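Local atomic coordinates of putative angiotensinogen (Lampetra fluviatilis, PDB entry 5INW), a protein that binds heparin, which promotes its inhibition of thrombin through a template mechanism, and belongs to the serpin family. Residues L88-V96 with Y358-M367; S370-D378 with Q386-T394. The protein carries 1 engineered substitution. All blocks are in the same frame, centred on the assembly; numbering follows the deposited sequence.

Both contacts belong to one serpin fold and lie on the same side of the chain's centre, their own centres about 17 Å apart. Along the chain they come in series: interaction 1 joins helix 77-96 to the end of strand 345-359 and helix 361-369, and interaction 2 folds the following loop, 370-378, back on strand 389-401. Strands 345-359 and 389-401 are antiparallel neighbours in the large sheet, and where the two contacts meet Leu360 N probably hydrogen-bonds to Ile393 O. Phe373 also packs on Lys361. Helix 361-369 thus links the N-terminal helix to strand 389-401, which also pairs with strand 405-417, consistent with insertion of the cleaved reactive loop as an extra strand, as in other serpins.

Interaction 1 (L88-V96 with Y358-M367)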
# COMPACT_ATOMS: atom_id res chain seq x y z
N LEU A 88 11.10 -0.32 2.00
CA LEU A 88 10.22 -0.31 3.16
C LEU A 88 9.06 -1.31 3.00
O LEU A 88 8.77 -2.04 3.93
CB LEU A 88 9.60 1.09 3.34
CG LEU A 88 8.70 1.28 4.56
CD1 LEU A 88 9.58 1.55 5.76
CD2 LEU A 88 7.73 2.42 4.38
N GLY A 89 8.41 -1.33 1.83
CA GLY A 89 7.29 -2.20 1.58
C GLY A 89 7.67 -3.65 1.72
O GLY A 89 6.99 -4.42 2.40
N PHE A 90 8.77 -4.03 1.07
CA PHE A 90 9.20 -5.43 1.03
C PHE A 90 9.62 -5.90 2.44
O PHE A 90 9.18 -6.93 2.94
CB PHE A 90 10.30 -5.59 0.01
CG PHE A 90 9.87 -5.45 -1.43
CD1 PHE A 90 8.75 -6.13 -1.94
CD2 PHE A 90 10.62 -4.66 -2.32
CE1 PHE A 90 8.38 -6.01 -3.31
CE2 PHE A 90 10.24 -4.52 -3.66
CZ PHE A 90 9.13 -5.18 -4.16
N ARG A 91 10.41 -5.08 3.10
CA ARG A 91 10.73 -5.32 4.48
C ARG A 91 9.46 -5.53 5.31
O ARG A 91 9.40 -6.42 6.16
CB ARG A 91 11.63 -4.20 5.04
CG ARG A 91 13.11 -4.46 4.75
CD ARG A 91 13.96 -3.20 4.55
NE ARG A 91 13.64 -2.16 5.54
CZ ARG A 91 13.61 -0.83 5.32
NH1 ARG A 91 13.92 -0.30 4.12
NH2 ARG A 91 13.27 -0.02 6.32
N LEU A 92 8.43 -4.76 5.03
CA LEU A 92 7.22 -4.92 5.78
C LEU A 92 6.56 -6.22 5.40
O LEU A 92 6.04 -6.92 6.26
CB LEU A 92 6.29 -3.74 5.55
CG LEU A 92 4.88 -3.84 6.14
CD1 LEU A 92 4.99 -3.92 7.65
CD2 LEU A 92 4.05 -2.62 5.76
N TYR A 93 6.57 -6.52 4.11
CA TYR A 93 5.96 -7.76 3.62
C TYR A 93 6.49 -8.92 4.41
O TYR A 93 5.73 -9.78 4.85
CB TYR A 93 6.29 -7.97 2.15
CG TYR A 93 5.45 -9.00 1.41
CD1 TYR A 93 5.73 -10.35 1.47
CD2 TYR A 93 4.40 -8.60 0.56
CE1 TYR A 93 4.97 -11.27 0.77
CE2 TYR A 93 3.67 -9.51 -0.18
CZ TYR A 93 3.95 -10.85 -0.06
OH TYR A 93 3.18 -11.77 -0.76
N LYS A 94 7.80 -8.93 4.57
CA LYS A 94 8.50 -9.99 5.25
C LYS A 94 8.13 -10.15 6.69
O LYS A 94 8.12 -11.26 7.17
CB LYS A 94 9.99 -9.75 5.16
CG LYS A 94 10.51 -10.11 3.79
CD LYS A 94 11.85 -9.42 3.53
CE LYS A 94 12.59 -10.07 2.36
NZ LYS A 94 11.66 -10.41 1.23
N GLN A 95 7.85 -9.06 7.38
CA GLN A 95 7.28 -9.14 8.72
C GLN A 95 5.83 -9.67 8.73
O GLN A 95 5.50 -10.50 9.55
CB GLN A 95 7.29 -7.77 9.39
CG GLN A 95 8.65 -7.10 9.59
CD GLN A 95 9.66 -7.93 10.36
OE1 GLN A 95 10.78 -8.10 9.89
NE2 GLN A 95 9.27 -8.50 11.50
N VAL A 96 4.98 -9.22 7.80
CA VAL A 96 3.60 -9.75 7.70
C VAL A 96 3.54 -11.29 7.61
O VAL A 96 2.62 -11.89 8.15
CB VAL A 96 2.78 -9.12 6.53
CG1 VAL A 96 1.38 -9.79 6.39
CG2 VAL A 96 2.59 -7.62 6.76
N TYR A 358 -4.60 -4.30 9.27
CA TYR A 358 -3.44 -4.53 10.09
C TYR A 358 -3.37 -3.54 11.22
O TYR A 358 -3.94 -2.45 11.17
CB TYR A 358 -2.17 -4.44 9.27
CG TYR A 358 -2.06 -5.35 8.05
CD1 TYR A 358 -1.56 -6.63 8.15
CD2 TYR A 358 -2.38 -4.87 6.78
CE1 TYR A 358 -1.40 -7.43 7.05
CE2 TYR A 358 -2.23 -5.65 5.67
CZ TYR A 358 -1.74 -6.94 5.80
OH TYR A 358 -1.61 -7.74 4.69
N ASP A 359 -2.72 -3.98 12.30
CA ASP A 359 -2.17 -3.12 13.34
C ASP A 359 -0.66 -3.30 13.12
O ASP A 359 -0.16 -4.40 13.13
CB ASP A 359 -2.67 -3.59 14.70
CG ASP A 359 -2.04 -2.84 15.85
OD1 ASP A 359 -0.81 -2.89 16.02
OD2 ASP A 359 -2.79 -2.21 16.62
N LEU A 360 0.06 -2.22 12.84
CA LEU A 360 1.41 -2.36 12.32
C LEU A 360 2.48 -2.19 13.39
O LEU A 360 3.68 -2.23 13.08
CB LEU A 360 1.64 -1.31 11.24
CG LEU A 360 0.76 -1.37 10.00
CD1 LEU A 360 1.10 -0.21 9.06
CD2 LEU A 360 0.96 -2.69 9.32
N LYS A 361 2.06 -2.00 14.65
CA LYS A 361 2.97 -1.61 15.72
C LYS A 361 4.16 -2.58 15.85
O LYS A 361 5.31 -2.18 15.86
CB LYS A 361 2.19 -1.44 17.02
CG LYS A 361 3.06 -1.28 18.24
CD LYS A 361 2.32 -0.71 19.45
CE LYS A 361 3.06 -1.06 20.74
NZ LYS A 361 2.65 -0.23 21.92
N ALA A 362 3.86 -3.86 15.89
CA ALA A 362 4.87 -4.87 16.02
C ALA A 362 5.70 -5.03 14.76
O ALA A 362 6.85 -5.40 14.86
CB ALA A 362 4.23 -6.21 16.38
N TYR A 363 5.11 -4.84 13.58
CA TYR A 363 5.90 -5.05 12.38
C TYR A 363 6.93 -3.92 12.24
O TYR A 363 8.13 -4.16 11.98
CB TYR A 363 5.03 -5.14 11.11
CG TYR A 363 3.94 -6.22 11.11
CD1 TYR A 363 4.24 -7.54 11.39
CD2 TYR A 363 2.62 -5.91 10.77
CE1 TYR A 363 3.25 -8.51 11.37
CE2 TYR A 363 1.63 -6.87 10.75
CZ TYR A 363 1.95 -8.14 11.05
OH TYR A 363 0.99 -9.11 11.05
N LEU A 364 6.48 -2.69 12.46
CA LEU A 364 7.35 -1.53 12.32
C LEU A 364 8.38 -1.55 13.46
O LEU A 364 9.54 -1.16 13.26
CB LEU A 364 6.55 -0.25 12.34
CG LEU A 364 5.50 -0.12 11.22
CD1 LEU A 364 4.48 0.98 11.51
CD2 LEU A 364 6.20 0.11 9.88
N SER A 365 7.96 -2.00 14.65
CA SER A 365 8.90 -2.22 15.72
C SER A 365 10.04 -3.16 15.31
O SER A 365 11.20 -2.82 15.49
CB SER A 365 8.18 -2.75 16.96
OG SER A 365 7.32 -1.76 17.50
N ALA A 366 9.72 -4.31 14.73
CA ALA A 366 10.79 -5.20 14.24
C ALA A 366 11.69 -4.53 13.19
O ALA A 366 12.91 -4.74 13.16
CB ALA A 366 10.23 -6.48 13.70
N MET A 367 11.09 -3.70 12.33
CA MET A 367 11.87 -3.03 11.29
C MET A 367 12.74 -1.89 11.80
O MET A 367 13.48 -1.29 11.03
CB MET A 367 10.94 -2.52 10.20
CG MET A 367 10.22 -3.64 9.47
SD MET A 367 8.77 -3.01 8.64
CE MET A 367 9.52 -1.84 7.50
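Helix 88-96 and helix 361-367 pass 9.4 Å apart at a crossing angle of 119°, bringing Gln95 beside Tyr363 and Arg91 opposite Met367. The side chain of Met367 enters as a knob among Leu88, Arg91, Leu92 and Gln95. Its chain runs straight through chi2 and then turns at chi3 (62°), which lays SD against Leu92, 3.8 Å from Leu92 CA, and carries CE on to Leu88, 3.8 Å from Leu88 CD1. Gln95 passes alongside Met367 in the opposite sense, its CG 3.8 Å from Met367 CG, while its bent chain brings the amide over to the methyl of Ala366. Val96 CA stands over one face of the Tyr363 ring, 4.3 Å from its centroid in a CH-pi contact; at the base of the same side chain, Leu92 CD1 lies 3.7 Å from Tyr363 CB. Val96 CG1 meets Tyr358 CE1, at the end of its strand, at 3.7 Å, and Val96 CG2 lies near both tyrosine rings. No hydrogen bond links the segments; Arg91 NH2 bonds instead to the carbonyl of Ala135 and Tyr358 OH to Phe107 N. Leu88 and Leu92 extend the apolar layer onto helix 110-122. This is helix-on-helix packing above the large sheet of a serpin, joining the N-terminal helix to the helix between strands 345-359 and 389-401.

Interaction 2 (S370-D378 with Q386-T394); sequences SSMFSYGAD and QKLHVDKIT
The imidazole of His389 overlaps the phenol ring of Tyr375, CE1 lying over one face of the tyrosine, 3.6 Å from Tyr375 CE1. The planes are inclined at 41°, and Tyr375 is poorly ordered, so this cover is probably loose. A chi1 of 62° sets His389 CG between the backbone N and the carbonyl carbon, from where the ring reaches Tyr375 in the beta turn Ser374-Ala377. The methyl of Ala377, at the end of that turn, packs on His389 CB. One hydrogen bond ties the loop to the strand: Val390 N donates to Met372 O (2.8 Å). Toward Ile393 the contact is mainly apolar. Val390 splits its branches, CG2 against Met372 CB at 3.9 Å and CG1 against Phe373 CE1 at 3.7 Å. The edge of the Phe373 ring faces Val390 O, and Phe373 CA also makes a CA-H...O contact to that oxygen. Farther along the strand, Ile393 CD1 receives both Met372 CE, at 3.9 Å, and Phe373 CZ, crossing each side chain at about a right angle. Met372 continues onto Thr128 and Leu132 of helix 126-136. On the neighbouring strand 405-417, Gly415 faces both Asp391 and Lys392, a classic beta bulge. The loop after helix 361-369 thus folds back on the start of strand 389-401, which pairs with strand 405-417, the position that the inserted reactive loop takes in cleaved serpins.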
# COMPACT_ATOMS: atom_id res chain seq x y z
N SER A 370 10.75 1.14 16.70
CA SER A 370 10.14 0.88 17.98
C SER A 370 10.04 2.12 18.89
O SER A 370 9.18 2.19 19.77
CB SER A 370 10.99 -0.19 18.68
OG SER A 370 10.35 -0.62 19.86
N SER A 371 10.94 3.07 18.68
CA SER A 371 11.08 4.22 19.58
C SER A 371 9.83 5.07 19.69
O SER A 371 9.37 5.30 20.76
CB SER A 371 12.29 5.08 19.15
OG SER A 371 12.40 6.26 19.89
N MET A 372 9.30 5.50 18.55
CA MET A 372 8.11 6.38 18.48
C MET A 372 6.84 5.91 19.23
O MET A 372 5.95 6.73 19.41
CB MET A 372 7.73 6.58 17.02
CG MET A 372 7.22 5.32 16.31
SD MET A 372 7.10 5.67 14.54
CE MET A 372 6.34 4.17 13.94
N PHE A 373 6.75 4.61 19.59
CA PHE A 373 5.67 4.08 20.43
C PHE A 373 5.94 4.11 21.95
O PHE A 373 5.00 3.89 22.71
CB PHE A 373 5.35 2.63 20.09
CG PHE A 373 5.04 2.36 18.64
CD1 PHE A 373 3.81 2.68 18.10
CD2 PHE A 373 5.96 1.72 17.82
CE1 PHE A 373 3.52 2.40 16.78
CE2 PHE A 373 5.69 1.46 16.48
CZ PHE A 373 4.47 1.80 15.96
N SER A 374 7.21 4.23 22.38
CA SER A 374 7.56 4.42 23.78
C SER A 374 6.94 5.64 24.40
O SER A 374 6.66 6.64 23.73
CB SER A 374 9.05 4.72 23.96
OG SER A 374 9.84 3.60 23.89
N TYR A 375 6.89 5.61 25.72
CA TYR A 375 6.53 6.78 26.51
C TYR A 375 7.79 7.71 26.55
O TYR A 375 7.66 8.92 26.68
CB TYR A 375 5.87 6.33 27.86
CG TYR A 375 4.53 5.58 27.55
CD1 TYR A 375 3.28 6.18 27.73
CD2 TYR A 375 4.55 4.28 26.96
CE1 TYR A 375 2.10 5.51 27.38
CE2 TYR A 375 3.39 3.60 26.59
CZ TYR A 375 2.17 4.21 26.80
OH TYR A 375 1.01 3.53 26.44
N GLY A 376 8.97 7.15 26.31
CA GLY A 376 10.14 7.93 25.94
C GLY A 376 10.38 8.19 24.47
O GLY A 376 11.53 8.32 24.04
N ALA A 377 9.33 8.28 23.67
CA ALA A 377 9.43 8.83 22.30
C ALA A 377 9.60 10.37 22.27
O ALA A 377 8.99 11.08 23.07
CB ALA A 377 8.21 8.47 21.50
N ASP A 378 10.39 10.84 21.31
CA ASP A 378 10.58 12.24 21.06
C ASP A 378 9.87 12.77 19.78
O ASP A 378 10.40 12.68 18.65
CB ASP A 378 12.09 12.50 21.01
CG ASP A 378 12.45 13.99 20.81
OD1 ASP A 378 11.64 14.81 20.28
OD2 ASP A 378 13.59 14.33 21.18
N GLN A 386 3.33 19.50 25.11
CA GLN A 386 3.10 18.14 25.57
C GLN A 386 4.16 17.16 25.04
O GLN A 386 4.75 17.39 23.98
CB GLN A 386 1.75 17.63 25.05
CG GLN A 386 0.47 18.17 25.67
CD GLN A 386 -0.79 17.48 25.12
OE1 GLN A 386 -0.71 16.58 24.32
NE2 GLN A 386 -1.94 17.86 25.61
N LYS A 387 4.36 16.07 25.77
CA LYS A 387 5.24 14.97 25.36
C LYS A 387 4.39 13.92 24.65
O LYS A 387 3.55 13.24 25.30
CB LYS A 387 5.98 14.35 26.55
CG LYS A 387 6.88 13.15 26.17
CD LYS A 387 7.89 12.74 27.25
CE LYS A 387 9.34 13.06 26.86
NZ LYS A 387 10.20 13.27 28.07
N LEU A 388 4.62 13.80 23.33
CA LEU A 388 3.76 12.99 22.46
C LEU A 388 4.47 11.71 22.01
O LEU A 388 5.71 11.69 21.87
CB LEU A 388 3.31 13.82 21.26
CG LEU A 388 2.57 15.16 21.51
CD1 LEU A 388 2.18 15.81 20.21
CD2 LEU A 388 1.34 14.96 22.38
N HIS A 389 3.67 10.66 21.85
CA HIS A 389 4.14 9.41 21.29
C HIS A 389 3.06 8.89 20.36
O HIS A 389 1.89 9.29 20.47
CB HIS A 389 4.44 8.37 22.42
CG HIS A 389 3.26 7.98 23.25
ND1 HIS A 389 2.64 6.76 23.13
CD2 HIS A 389 2.58 8.65 24.22
CE1 HIS A 389 1.63 6.67 23.99
NE2 HIS A 389 1.56 7.82 24.64
N VAL A 390 3.45 7.95 19.49
CA VAL A 390 2.49 7.22 18.66
C VAL A 390 1.79 6.16 19.51
O VAL A 390 2.39 5.19 19.93
CB VAL A 390 3.17 6.51 17.47
CG1 VAL A 390 2.15 5.79 16.62
CG2 VAL A 390 3.97 7.49 16.62
N ASP A 391 0.48 6.30 19.67
CA ASP A 391 -0.34 5.30 20.34
C ASP A 391 -0.59 4.11 19.48
O ASP A 391 -0.46 3.03 19.94
CB ASP A 391 -1.69 5.89 20.68
CG ASP A 391 -2.49 4.99 21.57
OD1 ASP A 391 -1.90 4.41 22.52
OD2 ASP A 391 -3.70 4.89 21.36
N LYS A 392 -0.94 4.33 18.22
CA LYS A 392 -1.55 3.36 17.37
C LYS A 392 -1.36 3.70 15.88
O LYS A 392 -1.52 4.88 15.47
CB LYS A 392 -3.05 3.31 17.69
CG LYS A 392 -3.83 2.30 16.84
CD LYS A 392 -5.03 1.70 17.56
CE LYS A 392 -5.13 0.19 17.34
NZ LYS A 392 -5.94 -0.51 18.40
N ILE A 393 -1.10 2.67 15.08
CA ILE A 393 -1.07 2.76 13.61
C ILE A 393 -1.80 1.61 12.91
O ILE A 393 -1.39 0.48 13.00
CB ILE A 393 0.36 2.71 13.08
CG1 ILE A 393 1.17 3.86 13.63
CG2 ILE A 393 0.38 2.79 11.57
CD1 ILE A 393 2.57 3.95 13.04
N THR A 394 -2.88 1.92 12.24
CA THR A 394 -3.62 0.90 11.53
C THR A 394 -3.33 1.08 10.05
O THR A 394 -2.84 2.11 9.64
CB THR A 394 -5.13 0.94 11.88
OG1 THR A 394 -5.65 2.27 11.82
CG2 THR A 394 -5.31 0.49 13.29